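Long-range contacts in Sec-alkylsulfatase (Pseudomonas sp., PDB 4AXH), which hydrolyses (R)-secondary alkyl sulfates with strict inversion of configuration, giving (S)-alcohols and sulfate at a pair of zinc ions: residues E281-L286 with E342-R347; F303-T308 with T348-Q353. One frame throughout, in Å; residues are numbered along the deposited sequence. Where two conformers were deposited one is given.

Contact 1: residues E281-L286 with E342-R347; sequences ELEFQL and EKYGDR
Y344 and R347 both reach for the carboxylate of E283, one oxygen each. The phenol OH gives a weak hydrogen bond to E283 OE2 at 3.2 Å, while R347 NH1 lies 3.9 Å from E283 OE1 in a long salt bridge. The guanidinium has a firmer hold within its own segment: NE and NH2 of R347 both donate to the carbonyl oxygen of K343, NH2 at 2.9 Å from that O, and the acceptor lies close to the guanidinium plane. This side-on grip restrains the rotation of the group and leaves NH1 the nitrogen nearest to E283 OE1, which approaches obliquely. E283 gets there by an extended chain, its CG anti to the backbone N (chi1 -173°). Its carboxylate meets the Y344 ring at the edge, the two planes 85° apart, with OE1 3.8 Å from Y344 CE1. At the other flank of the same ring Q285 OE1 comes within 3.9 Å of Y344 CE2, also at the edge; its hydrogen bond goes to N297 on the adjacent strand. One ring face carries CB of K343, and the ring also stacks with Y299. The aliphatic part of K343 passes the glutamate, CD to E283 OE2 being 4.2 Å, and its ammonium makes a cation-pi contact with Y272. A tyrosine suits this place because its flat ring fills the space between helix and sheet while its hydroxyl meets a buried acid. With R347, K343 and the weakly paired R274 nearby, the largely buried E283 probably stays ionised, although each charged pairing is loose.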
ATOM      1  N   GLU A 281     -33.047  19.362  -5.810  1.00 46.19           N
ATOM      2  CA  GLU A 281     -31.852  19.943  -5.221  1.00 45.68           C
ATOM      3  C   GLU A 281     -30.922  18.798  -4.837  1.00 46.97           C
ATOM      4  O   GLU A 281     -31.341  17.823  -4.198  1.00 44.48           O
ATOM      5  CB  GLU A 281     -32.207  20.771  -3.975  1.00 47.78           C
ATOM      6  CG  GLU A 281     -32.500  22.235  -4.219  1.00 60.25           C
ATOM      7  CD  GLU A 281     -33.089  22.913  -2.998  1.00 91.24           C
ATOM      8  OE1 GLU A 281     -32.333  23.169  -2.032  1.00 83.00           O
ATOM      9  OE2 GLU A 281     -34.320  23.151  -2.990  1.00 96.12           O
ATOM     10  N   LEU A 282     -29.650  18.928  -5.241  1.00 43.19           N
ATOM     11  CA  LEU A 282     -28.589  17.961  -4.987  1.00 40.51           C
ATOM     12  C   LEU A 282     -27.390  18.696  -4.458  1.00 42.84           C
ATOM     13  O   LEU A 282     -26.925  19.636  -5.096  1.00 42.95           O
ATOM     14  CB  LEU A 282     -28.167  17.219  -6.281  1.00 39.78           C
ATOM     15  CG  LEU A 282     -29.257  16.735  -7.236  1.00 43.40           C
ATOM     16  CD1 LEU A 282     -28.717  16.555  -8.624  1.00 42.11           C
ATOM     17  CD2 LEU A 282     -29.870  15.457  -6.750  1.00 46.63           C
ATOM     18  N   GLU A 283     -26.897  18.273  -3.288  1.00 38.24           N
ATOM     19  CA  GLU A 283     -25.658  18.741  -2.683  1.00 36.28           C
ATOM     20  C   GLU A 283     -24.768  17.496  -2.696  1.00 38.32           C
ATOM     21  O   GLU A 283     -25.157  16.429  -2.193  1.00 38.52           O
ATOM     22  CB  GLU A 283     -25.858  19.263  -1.249  1.00 37.10           C
ATOM     23  CG  GLU A 283     -24.609  19.920  -0.662  1.00 48.89           C
ATOM     24  CD  GLU A 283     -24.741  20.713   0.634  1.00 72.37           C
ATOM     25  OE1 GLU A 283     -25.886  20.960   1.075  1.00 59.24           O
ATOM     26  OE2 GLU A 283     -23.695  21.105   1.201  1.00 76.80           O
ATOM     27  N   PHE A 284     -23.629  17.620  -3.351  1.00 30.47           N
ATOM     28  CA  PHE A 284     -22.613  16.592  -3.481  1.00 27.69           C
ATOM     29  C   PHE A 284     -21.446  16.916  -2.561  1.00 31.16           C
ATOM     30  O   PHE A 284     -21.017  18.070  -2.491  1.00 28.24           O
ATOM     31  CB  PHE A 284     -22.109  16.555  -4.938  1.00 29.19           C
ATOM     32  CG  PHE A 284     -23.169  16.372  -6.026  1.00 31.13           C
ATOM     33  CD1 PHE A 284     -23.762  15.130  -6.245  1.00 33.58           C
ATOM     34  CD2 PHE A 284     -23.514  17.422  -6.868  1.00 35.25           C
ATOM     35  CE1 PHE A 284     -24.710  14.952  -7.245  1.00 35.86           C
ATOM     36  CE2 PHE A 284     -24.457  17.244  -7.888  1.00 39.42           C
ATOM     37  CZ  PHE A 284     -25.066  16.011  -8.057  1.00 38.07           C
ATOM     38  N   GLN A 285     -20.924  15.899  -1.861  1.00 31.38           N
ATOM     39  CA  GLN A 285     -19.758  16.018  -0.978  1.00 31.91           C
ATOM     40  C   GLN A 285     -18.658  15.092  -1.489  1.00 37.77           C
ATOM     41  O   GLN A 285     -18.824  13.880  -1.409  1.00 39.96           O
ATOM     42  CB  GLN A 285     -20.116  15.650   0.472  1.00 33.28           C
ATOM     43  CG  GLN A 285     -18.883  15.549   1.402  1.00 43.30           C
ATOM     44  CD  GLN A 285     -19.078  14.752   2.675  1.00 65.39           C
ATOM     45  OE1 GLN A 285     -20.078  14.028   2.860  1.00 53.06           O
ATOM     46  NE2 GLN A 285     -18.083  14.854   3.563  1.00 64.15           N
ATOM     47  N   LEU A 286     -17.547  15.649  -1.996  1.00 32.04           N
ATOM     48  CA  LEU A 286     -16.455  14.829  -2.491  1.00 31.55           C
ATOM     49  C   LEU A 286     -15.807  14.011  -1.371  1.00 35.30           C
ATOM     50  O   LEU A 286     -15.342  14.587  -0.393  1.00 36.73           O
ATOM     51  CB  LEU A 286     -15.379  15.710  -3.164  1.00 31.99           C
ATOM     52  CG  LEU A 286     -15.605  16.207  -4.605  1.00 37.14           C
ATOM     53  CD1 LEU A 286     -14.421  17.065  -5.052  1.00 38.27           C
ATOM     54  CD2 LEU A 286     -15.711  15.070  -5.574  1.00 38.13           C
ATOM     55  N   GLU A 342     -21.258  15.833  10.601  1.00 36.81           N
ATOM     56  CA  GLU A 342     -21.312  17.228  10.977  1.00 36.69           C
ATOM     57  C   GLU A 342     -22.162  18.045  10.005  1.00 40.22           C
ATOM     58  O   GLU A 342     -23.036  18.759  10.461  1.00 40.48           O
ATOM     59  CB  GLU A 342     -19.887  17.757  11.088  1.00 39.10           C
ATOM     60  CG  GLU A 342     -19.766  19.259  11.319  1.00 57.49           C
ATOM     61  CD  GLU A 342     -18.351  19.745  11.580  1.00 86.44           C
ATOM     62  OE1 GLU A 342     -17.381  19.058  11.173  1.00 61.86           O
ATOM     63  OE2 GLU A 342     -18.216  20.814  12.221  1.00103.81           O
ATOM     64  N   LYS A 343     -21.959  17.898   8.675  1.00 36.25           N
ATOM     65  CA  LYS A 343     -22.707  18.666   7.673  1.00 34.79           C
ATOM     66  C   LYS A 343     -24.170  18.279   7.487  1.00 37.39           C
ATOM     67  O   LYS A 343     -24.999  19.143   7.167  1.00 37.52           O
ATOM     68  CB  LYS A 343     -21.979  18.673   6.317  1.00 36.93           C
ATOM     69  CG  LYS A 343     -21.139  19.927   6.039  1.00 53.53           C
ATOM     70  CD  LYS A 343     -21.728  20.741   4.874  1.00 71.16           C
ATOM     71  CE  LYS A 343     -20.837  21.851   4.348  1.00 83.34           C
ATOM     72  NZ  LYS A 343     -20.877  23.065   5.210  1.00 89.10           N
ATOM     73  N   TYR A 344     -24.499  16.988   7.643  1.00 33.04           N
ATOM     74  CA  TYR A 344     -25.854  16.512   7.356  1.00 32.58           C
ATOM     75  C   TYR A 344     -26.602  15.818   8.470  1.00 37.48           C
ATOM     76  O   TYR A 344     -27.825  15.742   8.380  1.00 38.57           O
ATOM     77  CB  TYR A 344     -25.882  15.655   6.066  1.00 34.68           C
ATOM     78  CG  TYR A 344     -25.112  16.265   4.916  1.00 36.78           C
ATOM     79  CD1 TYR A 344     -25.528  17.459   4.329  1.00 38.46           C
ATOM     80  CD2 TYR A 344     -23.928  15.691   4.464  1.00 37.23           C
ATOM     81  CE1 TYR A 344     -24.805  18.043   3.290  1.00 39.49           C
ATOM     82  CE2 TYR A 344     -23.192  16.268   3.427  1.00 38.62           C
ATOM     83  CZ  TYR A 344     -23.637  17.443   2.842  1.00 45.19           C
ATOM     84  OH  TYR A 344     -22.906  18.038   1.842  1.00 41.91           O
ATOM     85  N   GLY A 345     -25.895  15.344   9.491  1.00 33.83           N
ATOM     86  CA  GLY A 345     -26.460  14.623  10.625  1.00 34.59           C
ATOM     87  C   GLY A 345     -27.683  15.227  11.281  1.00 40.67           C
ATOM     88  O   GLY A 345     -28.651  14.515  11.547  1.00 38.45           O
ATOM     89  N   ASP A 346     -27.666  16.556  11.499  1.00 42.37           N
ATOM     90  CA  ASP A 346     -28.789  17.289  12.113  1.00 43.76           C
ATOM     91  C   ASP A 346     -29.933  17.593  11.133  1.00 48.16           C
ATOM     92  O   ASP A 346     -31.054  17.864  11.591  1.00 48.21           O
ATOM     93  CB  ASP A 346     -28.301  18.583  12.771  1.00 46.62           C
ATOM     94  CG  ASP A 346     -27.089  18.423  13.679  1.00 60.53           C
ATOM     95  OD1 ASP A 346     -27.020  17.398  14.408  1.00 59.77           O
ATOM     96  OD2 ASP A 346     -26.212  19.321  13.665  1.00 69.86           O
ATOM     97  N   ARG A 347     -29.649  17.495   9.790  1.00 43.88           N
ATOM     98  CA  ARG A 347     -30.543  17.725   8.630  1.00 42.14           C
ATOM     99  C   ARG A 347     -31.020  16.440   7.922  1.00 45.92           C
ATOM    100  O   ARG A 347     -31.536  16.526   6.797  1.00 45.98           O
ATOM    101  CB  ARG A 347     -29.781  18.509   7.582  1.00 37.47           C
ATOM    102  CG  ARG A 347     -29.602  19.961   7.852  1.00 42.68           C
ATOM    103  CD  ARG A 347     -29.108  20.608   6.586  1.00 38.55           C
ATOM    104  NE  ARG A 347     -27.682  20.532   6.342  1.00 33.05           N
ATOM    105  CZ  ARG A 347     -27.118  21.061   5.266  1.00 47.71           C
ATOM    106  NH1 ARG A 347     -27.864  21.659   4.343  1.00 53.76           N
ATOM    107  NH2 ARG A 347     -25.802  21.042   5.124  1.00 34.50           N
TER

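Contact 2: residues F303-T308 with T348-Q353; sequences FKVLNT and TDVLIQ
Two neighbouring parallel strands, 305-307 and 350-352, joined through helix 330-344, form a beta-alpha-beta crossover in the metallo-beta-lactamase domain. Just before strand 305-307, K304 and V305 both face L300 of strand 296-300 in a G1 beta bulge; K304 takes the positive phi (60°) of that position. Toward 348-353, its carbonyl O receives D349 N at 2.6 Å in an almost straight bond, and T348 OG1 adds a weak one. Next come L306 N to V350 O, then I352 N to L306 O at 2.7 Å, and finally T308 N to I352 O at 3.3 Å, so that L306 bonds through both its N and its O to residues flanking L351. Where the two strands begin, at partly exposed residues, one of two K304 conformers crosses the D349 side chain at a slant, its NZ 3.5 Å from D349 OD1, a doubtful salt bridge.

Beta-branched residues fit the buried strands: V305 and V350 lie side by side with their CG1 atoms 3.7 Å apart, and further along the same face I352 CD1 reaches N307 ND2 at 3.5 Å. Chi1 of 67° puts I352 CG1 between its backbone N and carbonyl carbon, from where the chain extends across the asparagine. N307 serves as a polar clasp, its OD1 taking A309 N and its ND2 bonding Q354 OE1. L306 and L351 point to the other face, where L351 CD1 also meets CG2 of T308 at 3.8 Å. Q353, two residues before the zinc ligand H355, bonds Y368. The valine and isoleucine face packs against strands 124-128 and 135-138 and the loop of V120 and M121; Y344 of helix 330-344 packs on L306, while strands 296-300 and 359-360 flank the pair.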
ATOM      1  N   PHE A 303     -35.541  16.634   0.616  1.00 43.38           N
ATOM      2  CA  PHE A 303     -36.053  15.394   1.187  1.00 41.62           C
ATOM      3  C   PHE A 303     -35.540  15.101   2.597  1.00 46.56           C
ATOM      4  O   PHE A 303     -36.120  14.242   3.276  1.00 46.34           O
ATOM      5  CB  PHE A 303     -35.681  14.230   0.261  1.00 42.27           C
ATOM      6  CG  PHE A 303     -36.371  14.220  -1.078  1.00 42.52           C
ATOM      7  CD1 PHE A 303     -35.868  14.958  -2.142  1.00 44.08           C
ATOM      8  CD2 PHE A 303     -37.476  13.411  -1.300  1.00 44.57           C
ATOM      9  CE1 PHE A 303     -36.508  14.952  -3.374  1.00 46.50           C
ATOM     10  CE2 PHE A 303     -38.106  13.388  -2.543  1.00 45.91           C
ATOM     11  CZ  PHE A 303     -37.622  14.166  -3.568  1.00 45.19           C
ATOM     12  N   LYS A 304     -34.469  15.805   3.038  1.00 42.98           N
ATOM     13  CA  LYS A 304     -33.840  15.583   4.350  0.50 43.28           C
ATOM     14  C   LYS A 304     -33.315  14.123   4.445  1.00 48.92           C
ATOM     15  O   LYS A 304     -33.419  13.477   5.508  1.00 49.31           O
ATOM     16  CB  LYS A 304     -34.784  15.940   5.533  0.50 44.36           C
ATOM     17  CG  LYS A 304     -34.734  17.393   5.975  0.50 42.84           C
ATOM     18  CD  LYS A 304     -35.378  17.564   7.351  0.50 42.15           C
ATOM     19  CE  LYS A 304     -34.428  18.188   8.346  0.50 41.04           C
ATOM     20  NZ  LYS A 304     -34.553  17.573   9.701  0.50 49.83           N
ATOM     21  N   VAL A 305     -32.796  13.589   3.294  1.00 44.20           N
ATOM     22  CA  VAL A 305     -32.240  12.241   3.139  1.00 42.79           C
ATOM     23  C   VAL A 305     -30.779  12.358   2.731  1.00 44.90           C
ATOM     24  O   VAL A 305     -30.425  13.276   1.972  1.00 46.20           O
ATOM     25  CB  VAL A 305     -33.038  11.239   2.237  1.00 46.77           C
ATOM     26  CG1 VAL A 305     -34.544  11.379   2.371  1.00 46.16           C
ATOM     27  CG2 VAL A 305     -32.638  11.323   0.790  1.00 47.52           C
ATOM     28  N   LEU A 306     -29.924  11.457   3.248  1.00 36.91           N
ATOM     29  CA  LEU A 306     -28.503  11.442   2.907  1.00 34.33           C
ATOM     30  C   LEU A 306     -28.134  10.134   2.230  1.00 38.69           C
ATOM     31  O   LEU A 306     -28.497   9.057   2.713  1.00 38.78           O
ATOM     32  CB  LEU A 306     -27.603  11.742   4.122  1.00 33.17           C
ATOM     33  CG  LEU A 306     -26.079  11.630   3.937  1.00 35.33           C
ATOM     34  CD1 LEU A 306     -25.531  12.766   3.108  1.00 36.11           C
ATOM     35  CD2 LEU A 306     -25.381  11.564   5.241  1.00 31.94           C
ATOM     36  N   ASN A 307     -27.449  10.235   1.082  1.00 34.67           N
ATOM     37  CA  ASN A 307     -26.985   9.066   0.353  1.00 34.01           C
ATOM     38  C   ASN A 307     -25.451   9.033   0.414  1.00 37.45           C
ATOM     39  O   ASN A 307     -24.785   9.933  -0.093  1.00 37.89           O
ATOM     40  CB  ASN A 307     -27.544   8.988  -1.064  1.00 27.15           C
ATOM     41  CG  ASN A 307     -27.225   7.680  -1.737  1.00 28.45           C
ATOM     42  OD1 ASN A 307     -26.200   7.055  -1.471  1.00 22.32           O
ATOM     43  ND2 ASN A 307     -28.087   7.229  -2.637  1.00 21.29           N
ATOM     44  N   THR A 308     -24.914   7.990   1.055  1.00 31.50           N
ATOM     45  CA  THR A 308     -23.484   7.799   1.318  1.00 30.20           C
ATOM     46  C   THR A 308     -22.776   6.867   0.357  1.00 33.61           C
ATOM     47  O   THR A 308     -21.707   6.347   0.709  1.00 34.37           O
ATOM     48  CB  THR A 308     -23.294   7.294   2.739  1.00 34.90           C
ATOM     49  OG1 THR A 308     -23.851   5.980   2.831  1.00 37.91           O
ATOM     50  CG2 THR A 308     -23.930   8.203   3.763  1.00 28.53           C
ATOM     51  N   THR A 348     -30.825  15.258   8.535  1.00 40.98           N
ATOM     52  CA  THR A 348     -31.190  14.004   7.878  1.00 40.00           C
ATOM     53  C   THR A 348     -32.102  13.117   8.662  1.00 43.80           C
ATOM     54  O   THR A 348     -31.836  12.853   9.831  1.00 44.98           O
ATOM     55  CB  THR A 348     -29.993  13.321   7.194  1.00 48.93           C
ATOM     56  OG1 THR A 348     -30.446  12.115   6.582  1.00 58.05           O
ATOM     57  CG2 THR A 348     -28.882  12.994   8.136  1.00 49.60           C
ATOM     58  N   ASP A 349     -33.207  12.678   8.020  1.00 39.17           N
ATOM     59  CA  ASP A 349     -34.235  11.824   8.629  1.00 38.04           C
ATOM     60  C   ASP A 349     -34.031  10.363   8.277  1.00 41.00           C
ATOM     61  O   ASP A 349     -34.335   9.487   9.070  1.00 40.82           O
ATOM     62  CB  ASP A 349     -35.653  12.278   8.215  1.00 39.62           C
ATOM     63  CG  ASP A 349     -36.109  13.628   8.772  1.00 54.37           C
ATOM     64  OD1 ASP A 349     -35.421  14.172   9.690  1.00 56.95           O
ATOM     65  OD2 ASP A 349     -37.154  14.145   8.297  1.00 56.91           O
ATOM     66  N   VAL A 350     -33.567  10.090   7.068  1.00 37.70           N
ATOM     67  CA  VAL A 350     -33.324   8.731   6.604  1.00 36.12           C
ATOM     68  C   VAL A 350     -32.100   8.714   5.761  1.00 36.85           C
ATOM     69  O   VAL A 350     -31.983   9.514   4.851  1.00 36.02           O
ATOM     70  CB  VAL A 350     -34.546   8.051   5.928  1.00 39.86           C
ATOM     71  CG1 VAL A 350     -35.392   9.048   5.155  1.00 39.09           C
ATOM     72  CG2 VAL A 350     -34.129   6.857   5.063  1.00 39.69           C
ATOM     73  N   LEU A 351     -31.168   7.832   6.095  1.00 33.45           N
ATOM     74  CA  LEU A 351     -29.933   7.636   5.350  1.00 33.36           C
ATOM     75  C   LEU A 351     -30.168   6.519   4.319  1.00 36.08           C
ATOM     76  O   LEU A 351     -30.709   5.474   4.668  1.00 32.98           O
ATOM     77  CB  LEU A 351     -28.795   7.265   6.309  1.00 33.10           C
ATOM     78  CG  LEU A 351     -27.439   6.964   5.696  1.00 38.57           C
ATOM     79  CD1 LEU A 351     -26.360   7.490   6.554  1.00 39.40           C
ATOM     80  CD2 LEU A 351     -27.222   5.480   5.557  1.00 42.61           C
ATOM     81  N   ILE A 352     -29.781   6.750   3.058  1.00 33.22           N
ATOM     82  CA  ILE A 352     -29.872   5.715   2.011  1.00 32.89           C
ATOM     83  C   ILE A 352     -28.484   5.367   1.448  1.00 36.04           C
ATOM     84  O   ILE A 352     -27.532   6.126   1.612  1.00 34.42           O
ATOM     85  CB  ILE A 352     -30.957   5.939   0.925  1.00 34.92           C
ATOM     86  CG1 ILE A 352     -30.640   7.159   0.051  1.00 33.51           C
ATOM     87  CG2 ILE A 352     -32.382   5.989   1.558  1.00 36.51           C
ATOM     88  CD1 ILE A 352     -31.319   7.174  -1.247  1.00 25.45           C
ATOM     89  N   GLN A 353     -28.356   4.196   0.850  1.00 34.19           N
ATOM     90  CA  GLN A 353     -27.066   3.752   0.321  1.00 34.58           C
ATOM     91  C   GLN A 353     -27.200   3.089  -1.040  1.00 33.72           C
ATOM     92  O   GLN A 353     -28.321   2.856  -1.501  1.00 34.12           O
ATOM     93  CB  GLN A 353     -26.418   2.774   1.308  1.00 37.12           C
ATOM     94  CG  GLN A 353     -25.982   3.386   2.610  1.00 41.23           C
ATOM     95  CD  GLN A 353     -26.315   2.481   3.726  1.00 56.12           C
ATOM     96  OE1 GLN A 353     -27.268   1.711   3.672  1.00 50.90           O
ATOM     97  NE2 GLN A 353     -25.535   2.580   4.767  1.00 62.58           N
TER

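Overall arrangement
Contacts 1 and 2 have centres about 9 Å apart and both reach the same six-stranded mixed sheet of the metallo-beta-lactamase domain. Their segments alternate along the chain: 281-286, 303-308, 342-347, 348-353. Strand 296-300 lies between strands 280-286 and 305-307, so contact 1 reaches the sheet beyond it while contact 2 joins two adjacent strands. Helix 330-344 links the two strands of contact 2 and, with the turn after it, supplies one side of contact 1. The contacts touch directly where Y344 CD2 packs 3.6 Å from L306 CD1. The strands of contact 2 lead into the zinc ligands D310 and H355, tying this helix-covered sheet to the metal centre.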